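Local coordinates for protein beta-fructofuranosidase (Arthrobacter, PDB 3WPU) that belongs to the levansucrase/invertase family of the beta-fructosidase clan and carries a short helical tail at its C-terminus, at residues I484-T492 against V500-R509; I508-Y519 against V529-Y540. All coordinates share one frame; numbering follows the deposited sequence.

Interaction 1: I484-T492 against V500-R509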
loop_
_atom_site.group_PDB
_atom_site.type_symbol
_atom_site.label_atom_id
_atom_site.label_comp_id
_atom_site.label_asym_id
_atom_site.label_seq_id
_atom_site.Cartn_x
_atom_site.Cartn_y
_atom_site.Cartn_z
ATOM N N ILE A 484 7.719 10.631 -4.792
ATOM C CA ILE A 484 6.297 10.360 -4.894
ATOM C C ILE A 484 5.662 11.505 -5.714
ATOM O O ILE A 484 5.154 12.488 -5.165
ATOM C CB ILE A 484 5.675 10.209 -3.497
ATOM C CG1 ILE A 484 6.334 9.023 -2.782
ATOM C CG2 ILE A 484 4.161 10.030 -3.622
ATOM C CD1 ILE A 484 5.767 8.672 -1.428
ATOM N N PRO A 485 5.769 11.409 -7.030
ATOM C CA PRO A 485 5.461 12.565 -7.857
ATOM C C PRO A 485 3.974 12.762 -8.122
ATOM O O PRO A 485 3.226 11.793 -8.316
ATOM C CB PRO A 485 6.189 12.238 -9.176
ATOM C CG PRO A 485 6.226 10.772 -9.231
ATOM C CD PRO A 485 6.299 10.282 -7.819
ATOM N N ALA A 486 3.558 14.020 -8.202
ATOM C CA ALA A 486 2.175 14.362 -8.548
ATOM C C ALA A 486 2.054 14.435 -10.064
ATOM O O ALA A 486 2.907 15.035 -10.716
ATOM C CB ALA A 486 1.793 15.689 -7.921
ATOM N N ASN A 487 1.007 13.825 -10.621
ATOM C CA ASN A 487 0.699 13.976 -12.045
ATOM C C ASN A 487 -0.525 14.854 -12.285
ATOM O O ASN A 487 -0.861 15.150 -13.430
ATOM C CB ASN A 487 0.535 12.608 -12.729
ATOM C CG ASN A 487 -0.606 11.806 -12.158
ATOM O OD1 ASN A 487 -0.631 11.508 -10.958
ATOM N ND2 ASN A 487 -1.562 11.441 -13.004
ATOM N N LYS A 488 -1.165 15.302 -11.212
ATOM C CA LYS A 488 -2.233 16.297 -11.313
ATOM C C LYS A 488 -1.933 17.403 -10.317
ATOM O O LYS A 488 -1.332 17.173 -9.277
ATOM C CB LYS A 488 -3.597 15.688 -11.025
ATOM C CG LYS A 488 -4.004 14.596 -11.997
ATOM C CD LYS A 488 -4.271 15.109 -13.402
ATOM C CE LYS A 488 -4.836 14.003 -14.283
ATOM N NZ LYS A 488 -4.888 14.416 -15.718
ATOM N N HIS A 489 -2.348 18.610 -10.658
ATOM C CA HIS A 489 -2.022 19.793 -9.875
ATOM C C HIS A 489 -3.270 20.590 -9.624
ATOM O O HIS A 489 -3.873 21.122 -10.559
ATOM C CB HIS A 489 -0.986 20.616 -10.629
ATOM C CG HIS A 489 0.168 19.787 -11.068
ATOM N ND1 HIS A 489 1.194 19.433 -10.212
ATOM C CD2 HIS A 489 0.397 19.133 -12.229
ATOM C CE1 HIS A 489 2.039 18.649 -10.858
ATOM N NE2 HIS A 489 1.574 18.445 -12.077
ATOM N N LEU A 490 -3.662 20.640 -8.355
ATOM C CA LEU A 490 -4.835 21.374 -7.939
ATOM C C LEU A 490 -4.439 22.815 -7.666
ATOM O O LEU A 490 -3.442 23.092 -6.978
ATOM C CB LEU A 490 -5.435 20.729 -6.681
ATOM C CG LEU A 490 -6.700 21.383 -6.131
ATOM C CD1 LEU A 490 -7.813 21.378 -7.167
ATOM C CD2 LEU A 490 -7.168 20.679 -4.869
ATOM N N PHE A 491 -5.217 23.738 -8.237
ATOM C CA PHE A 491 -5.098 25.150 -7.918
ATOM C C PHE A 491 -6.441 25.592 -7.382
ATOM O O PHE A 491 -7.448 25.455 -8.069
ATOM C CB PHE A 491 -4.701 25.930 -9.162
ATOM C CG PHE A 491 -3.353 25.569 -9.675
ATOM C CD1 PHE A 491 -2.229 25.835 -8.904
ATOM C CD2 PHE A 491 -3.194 24.953 -10.904
ATOM C CE1 PHE A 491 -0.962 25.497 -9.365
ATOM C CE2 PHE A 491 -1.933 24.618 -11.370
ATOM C CZ PHE A 491 -0.818 24.890 -10.598
ATOM N N THR A 492 -6.458 26.056 -6.135
ATOM C CA THR A 492 -7.706 26.299 -5.417
ATOM C C THR A 492 -7.588 27.539 -4.514
ATOM O O THR A 492 -6.546 27.799 -3.907
ATOM C CB THR A 492 -8.126 25.056 -4.602
ATOM O OG1 THR A 492 -9.389 25.279 -3.962
ATOM C CG2 THR A 492 -7.082 24.699 -3.550
ATOM N N VAL A 500 -5.119 20.335 -12.969
ATOM C CA VAL A 500 -4.579 20.288 -14.329
ATOM C C VAL A 500 -3.376 19.350 -14.458
ATOM O O VAL A 500 -2.790 18.924 -13.470
ATOM C CB VAL A 500 -4.202 21.709 -14.809
ATOM C CG1 VAL A 500 -5.391 22.647 -14.708
ATOM C CG2 VAL A 500 -3.039 22.263 -14.005
ATOM N N SER A 501 -3.011 19.049 -15.701
ATOM C CA SER A 501 -1.882 18.173 -15.998
ATOM C C SER A 501 -0.564 18.868 -15.733
ATOM O O SER A 501 -0.521 20.077 -15.497
ATOM C CB SER A 501 -1.941 17.759 -17.469
ATOM O OG SER A 501 -1.760 18.907 -18.284
ATOM N N ASP A 502 0.520 18.096 -15.769
ATOM C CA ASP A 502 1.862 18.639 -15.646
ATOM C C ASP A 502 2.031 19.759 -16.699
ATOM O O ASP A 502 2.435 20.862 -16.375
ATOM C CB ASP A 502 2.932 17.566 -15.920
ATOM C CG ASP A 502 3.054 16.510 -14.812
ATOM O OD1 ASP A 502 2.448 16.640 -13.728
ATOM O OD2 ASP A 502 3.776 15.520 -15.053
ATOM N N GLU A 503 1.706 19.426 -17.946
ATOM C CA GLU A 503 1.894 20.306 -19.110
ATOM C C GLU A 503 1.087 21.595 -18.964
ATOM O O GLU A 503 1.602 22.702 -19.184
ATOM C CB GLU A 503 1.483 19.575 -20.401
ATOM C CG GLU A 503 2.419 18.442 -20.831
ATOM C CD GLU A 503 2.428 17.235 -19.894
ATOM O OE1 GLU A 503 1.384 16.924 -19.247
ATOM O OE2 GLU A 503 3.506 16.597 -19.797
ATOM N N ALA A 504 -0.180 21.441 -18.595
ATOM C CA ALA A 504 -1.050 22.582 -18.369
ATOM C C ALA A 504 -0.514 23.479 -17.253
ATOM O O ALA A 504 -0.438 24.701 -17.417
ATOM C CB ALA A 504 -2.465 22.116 -18.066
ATOM N N ALA A 505 -0.116 22.880 -16.132
ATOM C CA ALA A 505 0.419 23.648 -15.004
ATOM C C ALA A 505 1.608 24.504 -15.431
ATOM O O ALA A 505 1.707 25.670 -15.044
ATOM C CB ALA A 505 0.812 22.729 -13.848
ATOM N N GLN A 506 2.511 23.928 -16.225
ATOM C CA GLN A 506 3.680 24.676 -16.709
ATOM C C GLN A 506 3.261 25.856 -17.587
ATOM O O GLN A 506 3.828 26.935 -17.489
ATOM C CB GLN A 506 4.623 23.764 -17.501
ATOM C CG GLN A 506 5.220 22.615 -16.711
ATOM C CD GLN A 506 5.944 23.054 -15.451
ATOM O OE1 GLN A 506 6.396 24.196 -15.336
ATOM N NE2 GLN A 506 6.059 22.139 -14.492
ATOM N N LYS A 507 2.267 25.622 -18.438
ATOM C CA LYS A 507 1.754 26.618 -19.376
ATOM C C LYS A 507 1.091 27.775 -18.642
ATOM O O LYS A 507 1.331 28.948 -18.941
ATOM C CB LYS A 507 0.731 25.961 -20.305
ATOM C CG LYS A 507 0.408 26.744 -21.566
ATOM C CD LYS A 507 0.023 25.797 -22.707
ATOM C CE LYS A 507 0.434 26.341 -24.069
ATOM N NZ LYS A 507 -0.362 27.534 -24.474
ATOM N N ILE A 508 0.238 27.420 -17.685
ATOM C CA ILE A 508 -0.475 28.382 -16.860
ATOM C C ILE A 508 0.501 29.288 -16.116
ATOM O O ILE A 508 0.303 30.504 -16.043
ATOM C CB ILE A 508 -1.397 27.652 -15.866
ATOM C CG1 ILE A 508 -2.581 27.043 -16.621
ATOM C CG2 ILE A 508 -1.874 28.584 -14.753
ATOM C CD1 ILE A 508 -3.246 25.898 -15.887
ATOM N N ARG A 509 1.548 28.696 -15.558
ATOM C CA ARG A 509 2.520 29.462 -14.810
ATOM C C ARG A 509 3.268 30.432 -15.710
ATOM O O ARG A 509 3.531 31.561 -15.311
ATOM C CB ARG A 509 3.499 28.546 -14.088
ATOM C CG ARG A 509 2.863 27.833 -12.904
ATOM C CD ARG A 509 3.810 26.806 -12.310
ATOM N NE ARG A 509 3.285 26.193 -11.089
ATOM C CZ ARG A 509 3.271 26.768 -9.885
ATOM N NH1 ARG A 509 3.733 28.005 -9.704
ATOM N NH2 ARG A 509 2.778 26.103 -8.845
HETATM O O HOH W 1 4.139 13.983 -12.980
HETATM O O HOH W 2 0.246 15.245 -15.987
#

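Interaction 2: I508-Y519 against V529-Y540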
loop_
_atom_site.group_PDB
_atom_site.type_symbol
_atom_site.label_atom_id
_atom_site.label_comp_id
_atom_site.label_asym_id
_atom_site.label_seq_id
_atom_site.Cartn_x
_atom_site.Cartn_y
_atom_site.Cartn_z
ATOM N N ILE A 508 0.238 27.420 -17.685
ATOM C CA ILE A 508 -0.475 28.382 -16.860
ATOM C C ILE A 508 0.501 29.288 -16.116
ATOM O O ILE A 508 0.303 30.504 -16.043
ATOM C CB ILE A 508 -1.397 27.652 -15.866
ATOM C CG1 ILE A 508 -2.581 27.043 -16.621
ATOM C CG2 ILE A 508 -1.874 28.584 -14.753
ATOM C CD1 ILE A 508 -3.246 25.898 -15.887
ATOM N N ARG A 509 1.548 28.696 -15.558
ATOM C CA ARG A 509 2.520 29.462 -14.810
ATOM C C ARG A 509 3.268 30.432 -15.710
ATOM O O ARG A 509 3.531 31.561 -15.311
ATOM C CB ARG A 509 3.499 28.546 -14.088
ATOM C CG ARG A 509 2.863 27.833 -12.904
ATOM C CD ARG A 509 3.810 26.806 -12.310
ATOM N NE ARG A 509 3.285 26.193 -11.089
ATOM C CZ ARG A 509 3.271 26.768 -9.885
ATOM N NH1 ARG A 509 3.733 28.005 -9.704
ATOM N NH2 ARG A 509 2.778 26.103 -8.845
ATOM N N LYS A 510 3.607 29.982 -16.912
ATOM C CA LYS A 510 4.315 30.822 -17.875
ATOM C C LYS A 510 3.457 32.020 -18.292
ATOM O O LYS A 510 3.925 33.156 -18.279
ATOM C CB LYS A 510 4.740 29.996 -19.103
ATOM C CG LYS A 510 6.090 29.293 -18.952
ATOM C CD LYS A 510 7.233 30.052 -19.629
ATOM C CE LYS A 510 7.444 31.461 -19.074
ATOM N NZ LYS A 510 8.330 32.287 -19.946
ATOM N N ILE A 511 2.200 31.755 -18.641
ATOM C CA ILE A 511 1.250 32.801 -19.049
ATOM C C ILE A 511 0.977 33.840 -17.954
ATOM O O ILE A 511 0.943 35.051 -18.232
ATOM C CB ILE A 511 -0.096 32.187 -19.492
ATOM C CG1 ILE A 511 0.086 31.378 -20.779
ATOM C CG2 ILE A 511 -1.148 33.276 -19.703
ATOM C CD1 ILE A 511 -1.097 30.514 -21.135
ATOM N N LEU A 512 0.774 33.381 -16.716
ATOM C CA LEU A 512 0.408 34.285 -15.621
ATOM C C LEU A 512 1.607 34.954 -14.956
ATOM O O LEU A 512 1.493 36.065 -14.440
ATOM C CB LEU A 512 -0.424 33.552 -14.564
ATOM C CG LEU A 512 -1.737 32.954 -15.054
ATOM C CD1 LEU A 512 -2.359 32.084 -13.965
ATOM C CD2 LEU A 512 -2.712 34.038 -15.510
ATOM N N GLY A 513 2.750 34.283 -14.957
ATOM C CA GLY A 513 3.925 34.791 -14.278
ATOM C C GLY A 513 3.654 35.176 -12.839
ATOM O O GLY A 513 3.015 34.429 -12.091
ATOM N N SER A 514 4.113 36.367 -12.463
ATOM C CA SER A 514 4.157 36.802 -11.066
ATOM C C SER A 514 2.793 36.931 -10.386
ATOM O O SER A 514 2.689 36.719 -9.179
ATOM C CB SER A 514 4.872 38.150 -10.988
ATOM O OG SER A 514 4.162 39.118 -11.751
ATOM N N LYS A 515 1.749 37.289 -11.136
ATOM C CA LYS A 515 0.417 37.436 -10.526
ATOM C C LYS A 515 -0.121 36.101 -9.954
ATOM O O LYS A 515 -0.907 36.100 -8.995
ATOM C CB LYS A 515 -0.592 38.111 -11.478
ATOM C CG LYS A 515 -0.750 37.483 -12.850
ATOM C CD LYS A 515 -1.962 38.041 -13.590
ATOM C CE LYS A 515 -1.687 39.393 -14.235
ATOM N NZ LYS A 515 -0.906 39.255 -15.492
ATOM N N PHE A 516 0.330 34.977 -10.511
ATOM C CA PHE A 516 -0.029 33.642 -9.990
ATOM C C PHE A 516 0.628 33.339 -8.646
ATOM O O PHE A 516 0.013 32.744 -7.766
ATOM C CB PHE A 516 0.384 32.560 -10.995
ATOM C CG PHE A 516 -0.381 31.263 -10.881
ATOM C CD1 PHE A 516 -1.731 31.235 -10.544
ATOM C CD2 PHE A 516 0.244 30.060 -11.201
ATOM C CE1 PHE A 516 -2.424 30.038 -10.494
ATOM C CE2 PHE A 516 -0.441 28.858 -11.130
ATOM C CZ PHE A 516 -1.781 28.850 -10.788
ATOM N N ASP A 517 1.886 33.742 -8.490
ATOM C CA ASP A 517 2.621 33.449 -7.255
ATOM C C ASP A 517 1.929 34.096 -6.055
ATOM O O ASP A 517 1.786 33.476 -5.000
ATOM C CB ASP A 517 4.082 33.907 -7.360
ATOM C CG ASP A 517 4.806 33.293 -8.546
ATOM O OD1 ASP A 517 4.585 32.091 -8.842
ATOM O OD2 ASP A 517 5.603 34.015 -9.185
ATOM N N ASP A 518 1.461 35.329 -6.234
ATOM C CA ASP A 518 0.766 36.054 -5.170
ATOM C C ASP A 518 -0.561 35.392 -4.784
ATOM O O ASP A 518 -0.921 35.342 -3.606
ATOM C CB ASP A 518 0.498 37.510 -5.587
ATOM C CG ASP A 518 1.719 38.187 -6.208
ATOM O OD1 ASP A 518 2.835 38.063 -5.653
ATOM O OD2 ASP A 518 1.552 38.849 -7.255
ATOM N N TYR A 519 -1.288 34.914 -5.791
ATOM C CA TYR A 519 -2.537 34.190 -5.615
ATOM C C TYR A 519 -2.282 32.915 -4.815
ATOM O O TYR A 519 -3.041 32.588 -3.905
ATOM C CB TYR A 519 -3.086 33.840 -6.986
ATOM C CG TYR A 519 -4.388 33.066 -7.082
ATOM C CD1 TYR A 519 -5.616 33.715 -6.995
ATOM C CD2 TYR A 519 -4.392 31.703 -7.370
ATOM C CE1 TYR A 519 -6.812 33.023 -7.148
ATOM C CE2 TYR A 519 -5.587 30.998 -7.515
ATOM C CZ TYR A 519 -6.795 31.662 -7.407
ATOM O OH TYR A 519 -7.985 30.962 -7.562
ATOM N N VAL A 529 -7.433 40.344 -11.607
ATOM C CA VAL A 529 -6.478 39.247 -11.604
ATOM C C VAL A 529 -7.100 37.909 -11.195
ATOM O O VAL A 529 -6.866 36.896 -11.841
ATOM C CB VAL A 529 -5.291 39.571 -10.692
ATOM C CG1 VAL A 529 -4.426 38.334 -10.479
ATOM C CG2 VAL A 529 -4.495 40.682 -11.321
ATOM N N ARG A 530 -7.910 37.922 -10.146
ATOM C CA ARG A 530 -8.636 36.727 -9.732
ATOM C C ARG A 530 -9.429 36.163 -10.905
ATOM O O ARG A 530 -9.393 34.969 -11.186
ATOM C CB ARG A 530 -9.570 37.044 -8.556
ATOM C CG ARG A 530 -10.305 35.835 -7.986
ATOM C CD ARG A 530 -11.039 36.195 -6.703
ATOM N NE ARG A 530 -10.086 36.550 -5.660
ATOM C CZ ARG A 530 -9.384 35.672 -4.938
ATOM N NH1 ARG A 530 -9.523 34.358 -5.121
ATOM N NH2 ARG A 530 -8.526 36.114 -4.025
ATOM N N ALA A 531 -10.135 37.042 -11.612
ATOM C CA ALA A 531 -10.932 36.611 -12.748
ATOM C C ALA A 531 -10.107 35.982 -13.852
ATOM O O ALA A 531 -10.511 34.987 -14.464
ATOM C CB ALA A 531 -11.718 37.795 -13.302
ATOM N N LEU A 532 -8.938 36.543 -14.139
ATOM C CA LEU A 532 -8.185 36.046 -15.262
ATOM C C LEU A 532 -7.479 34.734 -14.916
ATOM O O LEU A 532 -7.327 33.870 -15.775
ATOM C CB LEU A 532 -7.254 37.124 -15.815
ATOM C CG LEU A 532 -5.864 37.455 -15.299
ATOM C CD1 LEU A 532 -4.837 36.709 -16.132
ATOM C CD2 LEU A 532 -5.637 38.968 -15.434
ATOM N N ILE A 533 -7.096 34.574 -13.650
ATOM C CA ILE A 533 -6.523 33.309 -13.191
ATOM C C ILE A 533 -7.577 32.204 -13.274
ATOM O O ILE A 533 -7.311 31.137 -13.827
ATOM C CB ILE A 533 -5.947 33.427 -11.765
ATOM C CG1 ILE A 533 -4.715 34.333 -11.787
ATOM C CG2 ILE A 533 -5.613 32.048 -11.205
ATOM C CD1 ILE A 533 -4.162 34.640 -10.416
ATOM N N GLU A 534 -8.777 32.471 -12.757
ATOM C CA GLU A 534 -9.860 31.472 -12.767
ATOM C C GLU A 534 -10.300 31.096 -14.177
ATOM O O GLU A 534 -10.649 29.947 -14.431
ATOM C CB GLU A 534 -11.070 31.955 -11.959
ATOM C CG GLU A 534 -10.841 32.053 -10.463
ATOM C CD GLU A 534 -12.013 32.682 -9.728
ATOM O OE1 GLU A 534 -13.052 32.977 -10.360
ATOM O OE2 GLU A 534 -11.898 32.884 -8.511
ATOM N N LYS A 535 -10.287 32.056 -15.099
ATOM C CA LYS A 535 -10.616 31.766 -16.494
ATOM C C LYS A 535 -9.574 30.845 -17.140
ATOM O O LYS A 535 -9.915 29.897 -17.850
ATOM C CB LYS A 535 -10.758 33.068 -17.295
ATOM C CG LYS A 535 -10.616 32.897 -18.795
ATOM C CD LYS A 535 -10.310 34.225 -19.472
ATOM C CE LYS A 535 -9.009 34.143 -20.274
ATOM N NZ LYS A 535 -9.013 33.119 -21.354
ATOM N N LEU A 536 -8.299 31.128 -16.898
ATOM C CA LEU A 536 -7.226 30.334 -17.490
ATOM C C LEU A 536 -7.262 28.914 -16.918
ATOM O O LEU A 536 -7.095 27.936 -17.644
ATOM C CB LEU A 536 -5.869 31.000 -17.240
ATOM C CG LEU A 536 -4.655 30.523 -18.039
ATOM C CD1 LEU A 536 -4.873 30.575 -19.548
ATOM C CD2 LEU A 536 -3.450 31.360 -17.649
ATOM N N LEU A 537 -7.501 28.809 -15.619
ATOM C CA LEU A 537 -7.595 27.512 -14.968
ATOM C C LEU A 537 -8.773 26.711 -15.521
ATOM O O LEU A 537 -8.624 25.532 -15.877
ATOM C CB LEU A 537 -7.710 27.700 -13.457
ATOM C CG LEU A 537 -6.394 28.055 -12.768
ATOM C CD1 LEU A 537 -6.659 28.451 -11.320
ATOM C CD2 LEU A 537 -5.395 26.902 -12.828
ATOM N N ALA A 538 -9.935 27.357 -15.622
ATOM C CA ALA A 538 -11.124 26.707 -16.176
ATOM C C ALA A 538 -10.904 26.192 -17.602
ATOM O O ALA A 538 -11.481 25.176 -17.986
ATOM C CB ALA A 538 -12.323 27.641 -16.125
ATOM N N GLN A 539 -10.068 26.878 -18.382
ATOM C CA GLN A 539 -9.754 26.429 -19.747
ATOM C C GLN A 539 -8.977 25.113 -19.802
ATOM O O GLN A 539 -9.180 24.314 -20.716
ATOM C CB GLN A 539 -8.995 27.514 -20.526
ATOM C CG GLN A 539 -9.934 28.393 -21.335
ATOM C CD GLN A 539 -9.320 29.704 -21.779
ATOM O OE1 GLN A 539 -8.104 29.913 -21.696
ATOM N NE2 GLN A 539 -10.171 30.601 -22.263
ATOM N N TYR A 540 -8.098 24.892 -18.825
ATOM C CA TYR A 540 -7.270 23.684 -18.779
ATOM C C TYR A 540 -7.829 22.631 -17.822
ATOM O O TYR A 540 -8.739 22.904 -17.036
ATOM C CB TYR A 540 -5.840 24.046 -18.384
ATOM C CG TYR A 540 -5.095 24.828 -19.442
ATOM C CD1 TYR A 540 -4.294 24.181 -20.384
ATOM C CD2 TYR A 540 -5.192 26.215 -19.507
ATOM C CE1 TYR A 540 -3.609 24.899 -21.354
ATOM C CE2 TYR A 540 -4.515 26.940 -20.469
ATOM C CZ TYR A 540 -3.724 26.279 -21.390
ATOM O OH TYR A 540 -3.056 27.006 -22.345
#

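Interaction 1: I484-T492 against V500-R509
His489 and Val500 form an antiparallel hydrogen-bonded pair at the end of a beta hairpin, joined by His489 N to Val500 O at 2.9 Å and Val500 N to His489 O at 2.8 Å; directly beyond it the chain turns into helix 502-512, whose first turns run at 43° to strand 488-492. The imidazole of His489 reaches past the pair to the helix start. Its NE2 donates to Asp502 OD1 over 2.6 Å, nearly straight at 164°, with the oxygen close to the ring plane and met on its anti side. The ring is pinned from its other nitrogen too, since ND1 is hydrogen-bonded to Ser89 OG on the adjacent strand 88-90, and this leaves little freedom to rotate. A water lies within hydrogen-bonding distance of both Asp502 OD2 and Ala486 O and may donate to either, while a second water links Asn487 O to Asp502 N. Ser501 is the N-cap: its OG accepts from Ala504 N. Further along, Phe491 turns one edge of its ring to the helix. CE2 meets Val500 CG2 at 3.7 Å and Ala505 CB at 4.2 Å, and CE1 lies 3.8 Å from Arg509 NH2, with ring and guanidinium planes steeply inclined at 70°. The extended arm of Arg509 carries its guanidinium back to this ring. All this is a beta-hairpin-to-helix junction: strands 488-493 and 496-500 form the hairpin, and a helix N-capped by Ser501 and tied at its first turn to the hairpin by the His489-Asp502 hydrogen bond folds back over it.

Interaction 2: I508-Y519 against V529-Y540
Ile508 lays its CG1-CD1 arm between Leu537 and Tyr540: CD1 is 3.9 Å from Leu537 CD2, and the arm runs past the tyrosine side chain in the opposite sense. One turn on, Ile511 sets CG2 against Leu536 CD2 at 3.6 Å. Leu512 meets the same leucine tip to tip, its CG only 3.5 Å from Leu536 CD2, while its CD2 packs equally tightly on Leu532 CD1; both carbon pairs are closer than ordinary van der Waals contact. At Gly513, with positive phi, helix 502-512 ends and the chain swings into helix 514-520. The direction against helix 529-539 changes accordingly, from 152° for segment 508-512 to 97° for segment 514-519. Lys515 lays its aliphatic part over Val529 and Leu532, CB coming to 4.0 Å from Val529 CG1. Phe516 takes Leu512 CD1 over one face and brings CE1 near Ile533 CG2. Tyr519, with CG anti to the backbone N (chi1 180°), carries its ring across to the opposing helix; Ile533 CG2 sits over one face in a CH-pi contact, 4.0 Å from the ring centroid, and Ile533 CD1 presses on Tyr519 CB. Ile533 is thus a knob in a hole formed by Leu512, Lys515, Phe516 and Tyr519. Near the ring, Arg530 NH1 approaches Tyr519 CE1 obliquely at 3.6 Å. The two segments are held largely by apolar groups without a single hydrogen bond between them, and Tyr519 OH is buried with no polar partner, which probably costs some stability. Shape fit and exclusion of water therefore carry the association.

Interaction 1 comes before interaction 2 along the chain, and their centres lie 12 Å apart on the same side of the molecule, at its C-terminal end. Both use helix 502-512, sharing Ile508 and Arg509: its start is tied to strand 488-493 and its end packs on helix 527-539. Phe491 bridges the two, meeting Phe516 edge-to-face and touching Leu537, while Ala504 and Lys507 reach Tyr540. Helices 502-512, 514-520 and 527-539 thus form one small cluster. Through Phe491, Phe496 and Val498 it rests on the terminal hairpin, whose strand 488-493 pairs with strand 88-90, fastening the chain's tail to the large mixed sheet.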